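Local coordinates for protein putative NADPH:quinone oxidoreductase (Ralstonia eutropha, PDB 3IUP) that binds NADPH and probably uses it to reduce quinones, as a putative NADPH:quinone oxidoreductase with an alcohol-dehydrogenase-like fold, at residues D33-R38 and R131-D136; I257-E262 and N297-M302; T279-Y284 and G301-M306. One frame throughout, in Å; residues are numbered along the deposited sequence.

How the interactions relate
The chain meets interaction 1 first and closes it before interactions 2 and 3 begin, and interaction 1 lies on the other side of the chain's centre from those two. It joins strands 34-43 and 130-134 in the GroES-like part; its centre lies 48 Å from that of interaction 2 and 43 Å from that of interaction 3. The latter two are neighbours, 8 Å between centres, in the dinucleotide-binding part. They share Gly301 and Met302, and helix 253-266 of one precedes strand 281-285 of the other. A salt bridge, Glu262 OE1 to Lys281 NZ at 2.9 Å, joins them directly. Both touch the second subunit, so this part of the cofactor domain also borders the dimer interface.

Interaction 1. Residues D33-R38 and R131-D136; sequences DEVLIR and RCIPAD
Strand 34-38 and strand 131-134 run antiparallel, their axes 4.5 Å apart at closest approach and 150° between directions, with Val35-Ile133 and Ile37-Arg131 as the hydrogen-bonded pairs. The bond from Ile37 N to Arg131 O is short and nearly straight, 2.7 Å with 175° at the hydrogen. Beyond the strand proper, Ala135 N donates to Asp33 O at 2.8 Å, and a water donates to the same oxygen and accepts from Asp136 N, so the pairing extends into the 3-10 turn. On one face Ile37 CD1 meets Ile133 CG1 at 3.9 Å, the two chains crossing at a slant. On the other face, Leu36 CD1 lies 3.9 Å from Cys132 CB. Cys132 SG comes up to the carboxylate of Glu34, 3.5 Å from OE1, which bonds to Gly31 N; OE2 and Cys132 O share a second water. The Arg131 guanidinium lies with one face against Ile133 CG2 and bonds through NH2 to Gly124 O. Strand 98-105 pairs with the other edge of 34-38, while Cys138 of strand 138-140 packs on Val35, Ile37 and Ile133, and strand 118-121 adds Val119 and Ala121 to this GroES-like core.

Interaction 2. Residues I257-E262 and N297-M302; sequences ILTCME and NRNFGM
Leu258 lies over one face of the Phe300 ring: its CB is 3.7 Å from the centroid and 17° off the ring normal, a CH-pi contact. Its CD1 reaches the far end of the same ring, 3.7 Å from CZ. Thr259 OG1 comes instead at the ring edge, in plane, 3.6 Å from CD2, and is itself bonded to Gly255 O one helical turn back. Glu262 CB meets Phe300 CB at 3.7 Å, and its CG and CD run past the Phe300 CA and carbonyl, CD 3.5 Å from Phe300 O. Phe300 keeps CG between its backbone N and carbonyl carbon (chi1 43°), which lays the ring against the helix, and Arg298 CA lies near the rim of the opposite face. Helix 253-266 connects strand 243-249 to strand 281-285 in the Rossmann-type domain, a beta-alpha-beta crossover, and the irregular segment 297-302 packs on it just before the last strand of the parallel sheet. A water donates both to Thr259 O at 2.7 Å and to Asn299 O at 3.0 Å, tying the two backbones. Farther out, Ser277 N and Lys281 hold the Glu262 carboxylate. Trp304 meets the Phe300 ring edge-to-face, and Arg298 NH1 bonds to Ser292 O of the second subunit.

Interaction 3. Residues T279-Y284 and G301-M306; sequences THKQVY and GMAWGM
Lys281 N donates to Ala303 O at 3.0 Å, and Gly305 bonds twice to the neighbouring strand: its N gives to Lys281 O at 2.9 Å, its O accepts from Val283 N at 2.9 Å. Lys281 NZ turns back to Ala303 O in a weak bond, because its chain bends at both outer torsions (chi3 -67°, chi4 -74°). From there the ammonium makes shorter bonds, to Thr279 O at 2.8 Å and to a water that also takes the N-H of Ala303, besides reaching Glu262 of helix 253-266. With several oxygens around it, the buried charge is probably well compensated. These bonds join strands 281-285 and 304-308, parallel within 5°, at one edge of the six-stranded parallel sheet of the Rossmann-type domain. Strand 304-308 is outermost within the chain, and Gly305 and Met306 pair antiparallel with a strand of the second subunit, so the sheet continues across the dimer interface. The bare CA of Gly305 leaves room for Gln282 of the neighbouring strand and for His280 just before it: Gln282 OE1 lies 3.4 Å from that CA, and His280 CE1 stands 3.4 Å from Gly305 N. His280 NE2 donates to Gln282 OE1, on a lone pair and nearly in the imidazole plane, which fixes the rotation of both groups; Gln282 NE2 in turn lies above one face of the Tyr284 ring, toward its rim. On the opposite face of the sheet Val283 CB and Met306 CG, the latter a selenomethionine, pack at 4.4 Å. Val283 also reaches Leu258 of helix 253-266, and Met306 packs on Trp304 of the second subunit.

Interaction 1. Residues D33-R38 and R131-D136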
ATOM      1  N   ASP A  33      11.190  -4.464 -41.242  1.00 24.23           N
ATOM      2  CA  ASP A  33      11.135  -5.183 -39.987  1.00 23.80           C
ATOM      3  C   ASP A  33       9.715  -5.488 -39.550  1.00 21.74           C
ATOM      4  O   ASP A  33       9.507  -5.903 -38.427  1.00 21.67           O
ATOM      5  CB  ASP A  33      11.865  -4.392 -38.889  1.00 24.81           C
ATOM      6  CG  ASP A  33      13.288  -4.070 -39.282  1.00 29.49           C
ATOM      7  OD1 ASP A  33      13.969  -4.999 -39.807  1.00 30.47           O
ATOM      8  OD2 ASP A  33      13.685  -2.883 -39.146  1.00 32.66           O
ATOM      9  N   GLU A  34       8.750  -5.324 -40.452  1.00 20.57           N
ATOM     10  CA  GLU A  34       7.330  -5.513 -40.094  1.00 20.53           C
ATOM     11  C   GLU A  34       6.670  -6.702 -40.812  1.00 19.34           C
ATOM     12  O   GLU A  34       7.134  -7.179 -41.858  1.00 18.52           O
ATOM     13  CB  GLU A  34       6.515  -4.254 -40.423  1.00 21.32           C
ATOM     14  CG  GLU A  34       6.837  -3.025 -39.577  1.00 22.67           C
ATOM     15  CD  GLU A  34       6.142  -1.763 -40.085  1.00 28.28           C
ATOM     16  OE1 GLU A  34       6.003  -1.551 -41.327  1.00 28.68           O
ATOM     17  OE2 GLU A  34       5.686  -0.987 -39.212  1.00 32.93           O
ATOM     18  N   VAL A  35       5.539  -7.114 -40.258  1.00 18.41           N
ATOM     19  CA  VAL A  35       4.674  -8.117 -40.909  1.00 17.92           C
ATOM     20  C   VAL A  35       3.238  -7.629 -40.866  1.00 18.48           C
ATOM     21  O   VAL A  35       2.885  -6.824 -40.003  1.00 19.60           O
ATOM     22  CB  VAL A  35       4.798  -9.503 -40.254  1.00 18.07           C
ATOM     23  CG1 VAL A  35       6.281 -10.039 -40.399  1.00 16.30           C
ATOM     24  CG2 VAL A  35       4.346  -9.478 -38.777  1.00 17.10           C
ATOM     25  N   LEU A  36       2.412  -8.126 -41.777  1.00 18.01           N
ATOM     26  CA  LEU A  36       1.008  -7.821 -41.777  1.00 16.99           C
ATOM     27  C   LEU A  36       0.291  -9.064 -41.345  1.00 17.23           C
ATOM     28  O   LEU A  36       0.444 -10.113 -41.983  1.00 16.81           O
ATOM     29  CB  LEU A  36       0.533  -7.413 -43.172  1.00 17.13           C
ATOM     30  CG  LEU A  36      -0.905  -6.874 -43.228  1.00 18.43           C
ATOM     31  CD1 LEU A  36      -0.976  -5.524 -42.512  1.00 17.81           C
ATOM     32  CD2 LEU A  36      -1.356  -6.792 -44.700  1.00 20.46           C
ATOM     33  N   ILE A  37      -0.499  -8.946 -40.267  1.00 17.44           N
ATOM     34  CA  ILE A  37      -1.247 -10.068 -39.720  1.00 16.65           C
ATOM     35  C   ILE A  37      -2.724  -9.927 -40.008  1.00 16.43           C
ATOM     36  O   ILE A  37      -3.320  -8.860 -39.765  1.00 17.38           O
ATOM     37  CB  ILE A  37      -1.064 -10.202 -38.214  1.00 17.09           C
ATOM     38  CG1 ILE A  37       0.420 -10.347 -37.844  1.00 18.13           C
ATOM     39  CG2 ILE A  37      -1.906 -11.356 -37.683  1.00 18.60           C
ATOM     40  CD1 ILE A  37       0.634  -9.997 -36.373  1.00 17.43           C
ATOM     41  N   ARG A  38      -3.333 -10.988 -40.533  1.00 16.69           N
ATOM     42  CA  ARG A  38      -4.794 -11.057 -40.628  1.00 16.83           C
ATOM     43  C   ARG A  38      -5.280 -11.596 -39.278  1.00 16.93           C
ATOM     44  O   ARG A  38      -5.082 -12.765 -38.981  1.00 15.64           O
ATOM     45  CB  ARG A  38      -5.239 -12.009 -41.756  1.00 16.90           C
ATOM     46  CG  ARG A  38      -6.775 -12.025 -41.964  1.00 17.48           C
ATOM     47  CD  ARG A  38      -7.239 -12.941 -43.069  1.00 21.79           C
ATOM     48  NE  ARG A  38      -6.936 -14.310 -42.713  1.00 24.92           N
ATOM     49  CZ  ARG A  38      -6.125 -15.125 -43.390  1.00 25.92           C
ATOM     50  NH1 ARG A  38      -5.573 -14.743 -44.539  1.00 29.24           N
ATOM     51  NH2 ARG A  38      -5.922 -16.350 -42.949  1.00 27.06           N
ATOM     52  N   ARG A 131      -3.342  -6.071 -39.004  1.00 16.91           N
ATOM     53  CA  ARG A 131      -2.412  -5.227 -38.233  1.00 17.74           C
ATOM     54  C   ARG A 131      -1.011  -5.397 -38.770  1.00 18.65           C
ATOM     55  O   ARG A 131      -0.578  -6.533 -39.002  1.00 17.47           O
ATOM     56  CB  ARG A 131      -2.485  -5.536 -36.724  1.00 18.73           C
ATOM     57  CG  ARG A 131      -3.641  -4.805 -36.056  1.00 22.22           C
ATOM     58  CD  ARG A 131      -3.310  -3.342 -35.775  1.00 22.53           C
ATOM     59  NE  ARG A 131      -2.476  -3.240 -34.581  1.00 23.76           N
ATOM     60  CZ  ARG A 131      -1.233  -2.763 -34.531  1.00 26.64           C
ATOM     61  NH1 ARG A 131      -0.633  -2.274 -35.624  1.00 25.26           N
ATOM     62  NH2 ARG A 131      -0.594  -2.739 -33.368  1.00 25.67           N
ATOM     63  N   CYS A 132      -0.351  -4.266 -38.974  1.00 17.94           N
ATOM     64  CA  CYS A 132       1.027  -4.182 -39.417  1.00 20.07           C
ATOM     65  C   CYS A 132       1.875  -3.902 -38.206  1.00 20.72           C
ATOM     66  O   CYS A 132       1.744  -2.841 -37.567  1.00 22.86           O
ATOM     67  CB  CYS A 132       1.202  -3.071 -40.417  1.00 19.40           C
ATOM     68  SG  CYS A 132       2.875  -3.011 -41.073  1.00 25.59           S
ATOM     69  N   ILE A 133       2.644  -4.894 -37.803  1.00 22.02           N
ATOM     70  CA  ILE A 133       3.400  -4.762 -36.576  1.00 23.67           C
ATOM     71  C   ILE A 133       4.801  -5.282 -36.731  1.00 22.81           C
ATOM     72  O   ILE A 133       5.049  -6.075 -37.603  1.00 22.38           O
ATOM     73  CB  ILE A 133       2.713  -5.429 -35.399  1.00 25.17           C
ATOM     74  CG1 ILE A 133       2.890  -6.916 -35.394  1.00 26.36           C
ATOM     75  CG2 ILE A 133       1.208  -5.099 -35.353  1.00 29.44           C
ATOM     76  CD1 ILE A 133       2.840  -7.405 -33.965  1.00 30.23           C
ATOM     77  N   PRO A 134       5.716  -4.827 -35.871  1.00 22.87           N
ATOM     78  CA  PRO A 134       7.088  -5.337 -35.970  1.00 22.35           C
ATOM     79  C   PRO A 134       7.192  -6.823 -35.751  1.00 22.08           C
ATOM     80  O   PRO A 134       6.552  -7.388 -34.846  1.00 23.03           O
ATOM     81  CB  PRO A 134       7.833  -4.590 -34.876  1.00 23.19           C
ATOM     82  CG  PRO A 134       7.055  -3.334 -34.695  1.00 23.54           C
ATOM     83  CD  PRO A 134       5.618  -3.735 -34.892  1.00 22.76           C
ATOM     84  N   ALA A 135       7.981  -7.441 -36.613  1.00 21.71           N
ATOM     85  CA  ALA A 135       8.359  -8.833 -36.503  1.00 22.52           C
ATOM     86  C   ALA A 135       8.731  -9.167 -35.058  1.00 23.02           C
ATOM     87  O   ALA A 135       8.345 -10.218 -34.564  1.00 22.70           O
ATOM     88  CB  ALA A 135       9.525  -9.136 -37.433  1.00 21.49           C
ATOM     89  N   ASP A 136       9.455  -8.263 -34.385  1.00 24.85           N
ATOM     90  CA  ASP A 136       9.955  -8.594 -33.059  1.00 26.60           C
ATOM     91  C   ASP A 136       8.872  -8.564 -31.983  1.00 26.60           C
ATOM     92  O   ASP A 136       9.158  -8.900 -30.846  1.00 27.78           O
ATOM     93  CB  ASP A 136      11.236  -7.784 -32.667  1.00 26.94           C
ATOM     94  CG  ASP A 136      10.985  -6.281 -32.391  1.00 30.61           C
ATOM     95  OD1 ASP A 136       9.824  -5.794 -32.341  1.00 31.75           O
ATOM     96  OD2 ASP A 136      12.005  -5.566 -32.228  1.00 34.33           O
TER
HETATM   97  O   HOH W   1      10.849  -6.044 -35.708  1.00 22.52           O
HETATM   98  O   HOH W   2       4.240  -1.369 -36.979  1.00 35.93           O

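Interaction 2. Residues I257-E262 and N297-M302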
ATOM      1  N   ILE A 257      -7.936  -9.869   3.854  1.00 14.04           N
ATOM      2  CA  ILE A 257      -6.794 -10.743   3.637  1.00 14.18           C
ATOM      3  C   ILE A 257      -5.647 -10.387   4.590  1.00 13.98           C
ATOM      4  O   ILE A 257      -5.048 -11.264   5.248  1.00 13.67           O
ATOM      5  CB  ILE A 257      -6.300 -10.707   2.202  1.00 13.41           C
ATOM      6  CG1 ILE A 257      -7.362 -11.262   1.255  1.00 14.97           C
ATOM      7  CG2 ILE A 257      -4.952 -11.497   2.088  1.00 14.68           C
ATOM      8  CD1 ILE A 257      -7.167 -10.951  -0.194  1.00 13.86           C
ATOM      9  N   LEU A 258      -5.321  -9.091   4.676  1.00 14.63           N
ATOM     10  CA  LEU A 258      -4.261  -8.656   5.594  1.00 14.10           C
ATOM     11  C   LEU A 258      -4.594  -9.064   7.027  1.00 14.40           C
ATOM     12  O   LEU A 258      -3.712  -9.533   7.780  1.00 14.30           O
ATOM     13  CB  LEU A 258      -4.026  -7.155   5.480  1.00 13.17           C
ATOM     14  CG  LEU A 258      -3.369  -6.718   4.171  1.00 16.67           C
ATOM     15  CD1 LEU A 258      -3.447  -5.191   3.998  1.00 16.02           C
ATOM     16  CD2 LEU A 258      -1.892  -7.259   4.131  1.00 15.62           C
ATOM     17  N   THR A 259      -5.824  -8.830   7.442  1.00 13.76           N
ATOM     18  CA  THR A 259      -6.238  -9.169   8.797  1.00 15.76           C
ATOM     19  C   THR A 259      -6.026 -10.671   9.066  1.00 16.07           C
ATOM     20  O   THR A 259      -5.487 -11.070  10.119  1.00 15.59           O
ATOM     21  CB  THR A 259      -7.716  -8.713   9.032  1.00 14.10           C
ATOM     22  OG1 THR A 259      -7.824  -7.304   8.803  1.00 18.43           O
ATOM     23  CG2 THR A 259      -8.228  -9.047  10.439  1.00 17.01           C
ATOM     24  N   CYS A 260      -6.472 -11.505   8.131  1.00 16.14           N
ATOM     25  CA  CYS A 260      -6.350 -12.959   8.316  1.00 15.50           C
ATOM     26  C   CYS A 260      -4.912 -13.414   8.241  1.00 15.67           C
ATOM     27  O   CYS A 260      -4.506 -14.314   8.970  1.00 14.57           O
ATOM     28  CB  CYS A 260      -7.204 -13.721   7.310  1.00 15.42           C
ATOM     29  SG  CYS A 260      -8.951 -13.452   7.551  1.00 18.20           S
HETATM   30  N   MSE A 261      -4.096 -12.746   7.409  1.00 15.19           N
HETATM   31  CA  MSE A 261      -2.678 -13.094   7.336  1.00 14.38           C
HETATM   32  C   MSE A 261      -2.016 -12.813   8.709  1.00 14.93           C
HETATM   33  O   MSE A 261      -1.180 -13.584   9.188  1.00 16.87           O
HETATM   34  CB  MSE A 261      -1.966 -12.263   6.270  1.00 13.85           C
HETATM   35  CG  MSE A 261      -2.151 -12.734   4.914  1.00 13.08           C
HETATM   36 SE   MSE A 261      -1.278 -11.542   3.627  0.75 11.72          SE
HETATM   37  CE  MSE A 261      -1.605 -12.627   2.066  1.00 15.33           C
ATOM     38  N   GLU A 262      -2.353 -11.699   9.316  1.00 16.50           N
ATOM     39  CA  GLU A 262      -1.729 -11.344  10.589  1.00 17.18           C
ATOM     40  C   GLU A 262      -2.234 -12.340  11.664  1.00 17.74           C
ATOM     41  O   GLU A 262      -1.451 -12.760  12.512  1.00 17.70           O
ATOM     42  CB  GLU A 262      -2.038  -9.910  10.957  1.00 18.02           C
ATOM     43  CG  GLU A 262      -1.423  -9.431  12.240  1.00 17.83           C
ATOM     44  CD  GLU A 262       0.098  -9.296  12.233  1.00 22.31           C
ATOM     45  OE1 GLU A 262       0.811  -9.679  11.267  1.00 20.48           O
ATOM     46  OE2 GLU A 262       0.598  -8.807  13.279  1.00 23.41           O
ATOM     47  N   ASN A 297     -10.060  -1.726   8.151  1.00 18.67           N
ATOM     48  CA  ASN A 297      -9.526  -1.465   9.484  1.00 21.33           C
ATOM     49  C   ASN A 297      -8.104  -1.952   9.564  1.00 21.91           C
ATOM     50  O   ASN A 297      -7.782  -2.893   8.941  1.00 24.53           O
ATOM     51  CB  ASN A 297     -10.355  -2.144  10.542  1.00 22.88           C
ATOM     52  CG  ASN A 297     -11.568  -1.326  10.845  1.00 26.27           C
ATOM     53  OD1 ASN A 297     -11.442  -0.113  11.022  1.00 29.17           O
ATOM     54  ND2 ASN A 297     -12.741  -1.942  10.796  1.00 27.63           N
ATOM     55  N   ARG A 298      -7.263  -1.271  10.290  1.00 22.59           N
ATOM     56  CA  ARG A 298      -5.860  -1.617  10.260  1.00 23.21           C
ATOM     57  C   ARG A 298      -5.501  -2.492  11.445  1.00 24.24           C
ATOM     58  O   ARG A 298      -4.678  -2.095  12.267  1.00 28.82           O
ATOM     59  CB  ARG A 298      -5.057  -0.328  10.293  1.00 22.59           C
ATOM     60  CG  ARG A 298      -5.187   0.446   8.987  1.00 22.88           C
ATOM     61  CD  ARG A 298      -4.658   1.908   9.104  1.00 23.07           C
ATOM     62  NE  ARG A 298      -5.217   2.576  10.259  1.00 25.90           N
ATOM     63  CZ  ARG A 298      -6.484   2.958  10.383  1.00 27.40           C
ATOM     64  NH1 ARG A 298      -7.346   2.758   9.404  1.00 29.68           N
ATOM     65  NH2 ARG A 298      -6.915   3.488  11.507  1.00 24.81           N
ATOM     66  N   ASN A 299      -6.055  -3.681  11.540  1.00 22.90           N
ATOM     67  CA  ASN A 299      -5.847  -4.524  12.704  0.50 22.65           C
ATOM     68  C   ASN A 299      -4.839  -5.621  12.378  1.00 22.84           C
ATOM     69  O   ASN A 299      -5.029  -6.778  12.756  1.00 24.80           O
ATOM     70  CB  ASN A 299      -7.206  -5.096  13.163  0.50 22.92           C
ATOM     71  CG  ASN A 299      -8.052  -5.570  12.002  0.50 21.37           C
ATOM     72  OD1 ASN A 299      -7.563  -5.659  10.869  0.50 17.71           O
ATOM     73  ND2 ASN A 299      -9.328  -5.851  12.259  0.50 19.47           N
ATOM     74  N   PHE A 300      -3.776  -5.261  11.657  1.00 20.90           N
ATOM     75  CA  PHE A 300      -2.816  -6.216  11.196  1.00 19.79           C
ATOM     76  C   PHE A 300      -1.374  -5.737  11.367  1.00 18.76           C
ATOM     77  O   PHE A 300      -0.459  -6.229  10.741  1.00 18.34           O
ATOM     78  CB  PHE A 300      -3.158  -6.618   9.749  1.00 19.65           C
ATOM     79  CG  PHE A 300      -3.546  -5.462   8.839  1.00 19.85           C
ATOM     80  CD1 PHE A 300      -2.604  -4.543   8.404  1.00 22.35           C
ATOM     81  CD2 PHE A 300      -4.859  -5.295   8.404  1.00 17.52           C
ATOM     82  CE1 PHE A 300      -2.986  -3.490   7.549  1.00 22.15           C
ATOM     83  CE2 PHE A 300      -5.217  -4.265   7.574  1.00 19.15           C
ATOM     84  CZ  PHE A 300      -4.291  -3.362   7.144  1.00 20.57           C
ATOM     85  N   GLY A 301      -1.157  -4.813  12.292  1.00 18.35           N
ATOM     86  CA  GLY A 301       0.187  -4.371  12.606  1.00 17.84           C
ATOM     87  C   GLY A 301       0.724  -3.413  11.561  1.00 16.96           C
ATOM     88  O   GLY A 301      -0.032  -2.853  10.784  1.00 16.96           O
HETATM   89  N   MSE A 302       2.040  -3.252  11.559  1.00 15.88           N
HETATM   90  CA  MSE A 302       2.712  -2.240  10.764  0.60 15.87           C
HETATM   91  C   MSE A 302       3.435  -2.807   9.553  1.00 15.69           C
HETATM   92  O   MSE A 302       3.845  -2.059   8.676  1.00 14.83           O
HETATM   93  CB  MSE A 302       3.679  -1.477  11.672  0.60 16.73           C
HETATM   94  CG  MSE A 302       2.987  -0.883  12.894  0.60 18.40           C
HETATM   95 SE   MSE A 302       1.791   0.500  12.290  0.45 25.86          SE
HETATM   96  CE  MSE A 302       3.176   1.679  11.685  0.60 14.33           C
TER
HETATM   97  O   HOH W   3      -5.370  -9.716  12.474  1.00 28.67           O

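Interaction 3. Residues T279-Y284 and G301-M306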
ATOM      1  N   THR A 279       6.681  -9.959   9.979  1.00 15.12           N
ATOM      2  CA  THR A 279       6.634 -10.529   8.632  1.00 15.03           C
ATOM      3  C   THR A 279       5.778  -9.657   7.712  1.00 13.97           C
ATOM      4  O   THR A 279       4.579  -9.425   7.978  1.00 14.56           O
ATOM      5  CB  THR A 279       6.086 -11.948   8.665  1.00 16.27           C
ATOM      6  OG1 THR A 279       6.984 -12.757   9.456  1.00 16.22           O
ATOM      7  CG2 THR A 279       5.956 -12.525   7.280  1.00 16.52           C
ATOM      8  N   HIS A 280       6.395  -9.187   6.645  1.00 14.62           N
ATOM      9  CA  HIS A 280       5.711  -8.302   5.712  1.00 13.77           C
ATOM     10  C   HIS A 280       4.640  -9.019   4.910  1.00 13.60           C
ATOM     11  O   HIS A 280       4.909 -10.057   4.294  1.00 14.22           O
ATOM     12  CB  HIS A 280       6.711  -7.670   4.718  1.00 14.10           C
ATOM     13  CG  HIS A 280       6.056  -6.724   3.742  1.00 13.37           C
ATOM     14  ND1 HIS A 280       5.709  -5.430   4.079  1.00 16.62           N
ATOM     15  CD2 HIS A 280       5.646  -6.902   2.466  1.00 15.66           C
ATOM     16  CE1 HIS A 280       5.122  -4.855   3.041  1.00 14.60           C
ATOM     17  NE2 HIS A 280       5.063  -5.724   2.055  1.00 15.98           N
ATOM     18  N   LYS A 281       3.441  -8.440   4.925  1.00 12.81           N
ATOM     19  CA  LYS A 281       2.269  -8.903   4.212  1.00 13.23           C
ATOM     20  C   LYS A 281       1.956  -7.898   3.105  1.00 14.25           C
ATOM     21  O   LYS A 281       1.929  -6.673   3.377  1.00 13.64           O
ATOM     22  CB  LYS A 281       1.075  -8.911   5.149  1.00 13.97           C
ATOM     23  CG  LYS A 281       1.199  -9.890   6.292  1.00 13.86           C
ATOM     24  CD  LYS A 281       0.358  -9.485   7.543  1.00 15.03           C
ATOM     25  CE  LYS A 281       0.843  -8.209   8.239  1.00 14.24           C
ATOM     26  NZ  LYS A 281       2.095  -8.545   8.987  1.00 14.60           N
ATOM     27  N   GLN A 282       1.757  -8.390   1.896  1.00 12.29           N
ATOM     28  CA  GLN A 282       1.594  -7.520   0.734  1.00 12.66           C
ATOM     29  C   GLN A 282       0.303  -7.863  -0.039  1.00 13.93           C
ATOM     30  O   GLN A 282       0.096  -9.024  -0.359  1.00 13.67           O
ATOM     31  CB  GLN A 282       2.789  -7.662  -0.199  1.00 13.42           C
ATOM     32  CG  GLN A 282       2.769  -6.761  -1.443  1.00 14.03           C
ATOM     33  CD  GLN A 282       2.888  -5.277  -1.125  1.00 17.30           C
ATOM     34  OE1 GLN A 282       3.524  -4.870  -0.163  1.00 15.41           O
ATOM     35  NE2 GLN A 282       2.242  -4.455  -1.952  1.00 16.57           N
ATOM     36  N   VAL A 283      -0.501  -6.859  -0.372  1.00 14.29           N
ATOM     37  CA  VAL A 283      -1.671  -7.049  -1.264  1.00 14.40           C
ATOM     38  C   VAL A 283      -1.500  -6.172  -2.470  1.00 13.86           C
ATOM     39  O   VAL A 283      -1.370  -4.950  -2.308  1.00 15.22           O
ATOM     40  CB  VAL A 283      -2.993  -6.739  -0.584  1.00 14.69           C
ATOM     41  CG1 VAL A 283      -4.171  -6.844  -1.649  1.00 17.56           C
ATOM     42  CG2 VAL A 283      -3.230  -7.709   0.579  1.00 17.96           C
ATOM     43  N   TYR A 284      -1.456  -6.752  -3.661  1.00 13.57           N
ATOM     44  CA  TYR A 284      -1.465  -5.984  -4.901  1.00 12.93           C
ATOM     45  C   TYR A 284      -2.890  -5.928  -5.445  1.00 15.09           C
ATOM     46  O   TYR A 284      -3.521  -6.971  -5.648  1.00 15.90           O
ATOM     47  CB  TYR A 284      -0.521  -6.596  -5.882  1.00 12.99           C
ATOM     48  CG  TYR A 284       0.918  -6.293  -5.572  1.00 12.73           C
ATOM     49  CD1 TYR A 284       1.386  -5.008  -5.670  1.00 16.58           C
ATOM     50  CD2 TYR A 284       1.825  -7.316  -5.199  1.00 15.65           C
ATOM     51  CE1 TYR A 284       2.715  -4.709  -5.417  1.00 15.44           C
ATOM     52  CE2 TYR A 284       3.162  -7.026  -4.949  1.00 17.02           C
ATOM     53  CZ  TYR A 284       3.587  -5.717  -5.048  1.00 19.35           C
ATOM     54  OH  TYR A 284       4.887  -5.342  -4.806  1.00 19.03           O
ATOM     55  N   GLY A 301      -1.157  -4.813  12.292  1.00 18.35           N
ATOM     56  CA  GLY A 301       0.187  -4.371  12.606  1.00 17.84           C
ATOM     57  C   GLY A 301       0.724  -3.413  11.561  1.00 16.96           C
ATOM     58  O   GLY A 301      -0.032  -2.853  10.784  1.00 16.96           O
HETATM   59  N   MSE A 302       2.040  -3.252  11.559  1.00 15.88           N
HETATM   60  CA  MSE A 302       2.712  -2.240  10.764  0.60 15.87           C
HETATM   61  C   MSE A 302       3.435  -2.807   9.553  1.00 15.69           C
HETATM   62  O   MSE A 302       3.845  -2.059   8.676  1.00 14.83           O
HETATM   63  CB  MSE A 302       3.679  -1.477  11.672  0.60 16.73           C
HETATM   64  CG  MSE A 302       2.987  -0.883  12.894  0.60 18.40           C
HETATM   65 SE   MSE A 302       1.791   0.500  12.290  0.45 25.86          SE
HETATM   66  CE  MSE A 302       3.176   1.679  11.685  0.60 14.33           C
ATOM     67  N   ALA A 303       3.601  -4.140   9.489  1.00 13.36           N
ATOM     68  CA  ALA A 303       4.409  -4.762   8.435  1.00 13.45           C
ATOM     69  C   ALA A 303       3.530  -5.222   7.281  1.00 13.30           C
ATOM     70  O   ALA A 303       3.213  -6.412   7.100  1.00 11.44           O
ATOM     71  CB  ALA A 303       5.304  -5.926   8.971  1.00 12.79           C
ATOM     72  N   TRP A 304       3.065  -4.227   6.512  1.00 11.67           N
ATOM     73  CA  TRP A 304       2.136  -4.465   5.442  1.00 10.83           C
ATOM     74  C   TRP A 304       2.294  -3.431   4.360  1.00 12.37           C
ATOM     75  O   TRP A 304       2.771  -2.305   4.604  1.00 11.18           O
ATOM     76  CB  TRP A 304       0.668  -4.441   5.961  1.00 11.88           C
ATOM     77  CG  TRP A 304       0.215  -3.095   6.432  1.00 12.32           C
ATOM     78  CD1 TRP A 304       0.402  -2.567   7.647  1.00 14.14           C
ATOM     79  CD2 TRP A 304      -0.484  -2.089   5.653  1.00 11.47           C
ATOM     80  NE1 TRP A 304      -0.078  -1.289   7.687  1.00 15.28           N
ATOM     81  CE2 TRP A 304      -0.646  -0.968   6.487  1.00 13.34           C
ATOM     82  CE3 TRP A 304      -0.982  -2.045   4.345  1.00 11.77           C
ATOM     83  CZ2 TRP A 304      -1.296   0.187   6.079  1.00 14.92           C
ATOM     84  CZ3 TRP A 304      -1.614  -0.895   3.926  1.00 17.22           C
ATOM     85  CH2 TRP A 304      -1.793   0.202   4.798  1.00 17.18           C
ATOM     86  N   GLY A 305       1.889  -3.830   3.175  1.00 11.51           N
ATOM     87  CA  GLY A 305       1.800  -2.908   2.051  1.00 12.72           C
ATOM     88  C   GLY A 305       0.642  -3.303   1.173  1.00 12.66           C
ATOM     89  O   GLY A 305       0.233  -4.506   1.099  1.00 12.75           O
HETATM   90  N   MSE A 306       0.159  -2.309   0.438  1.00 12.89           N
HETATM   91  CA  MSE A 306      -0.913  -2.505  -0.525  1.00 13.59           C
HETATM   92  C   MSE A 306      -0.551  -1.608  -1.695  1.00 15.33           C
HETATM   93  O   MSE A 306      -0.081  -0.458  -1.497  1.00 16.51           O
HETATM   94  CB  MSE A 306      -2.271  -2.068   0.041  1.00 14.53           C
HETATM   95  CG  MSE A 306      -3.393  -2.372  -0.893  1.00 16.74           C
HETATM   96 SE   MSE A 306      -5.134  -1.790  -0.055  0.75 20.07          SE
HETATM   97  CE  MSE A 306      -5.261  -3.046   1.454  1.00 20.04           C
TER
HETATM   98  O   HOH W   4       2.325  -6.375  10.827  1.00 16.43           O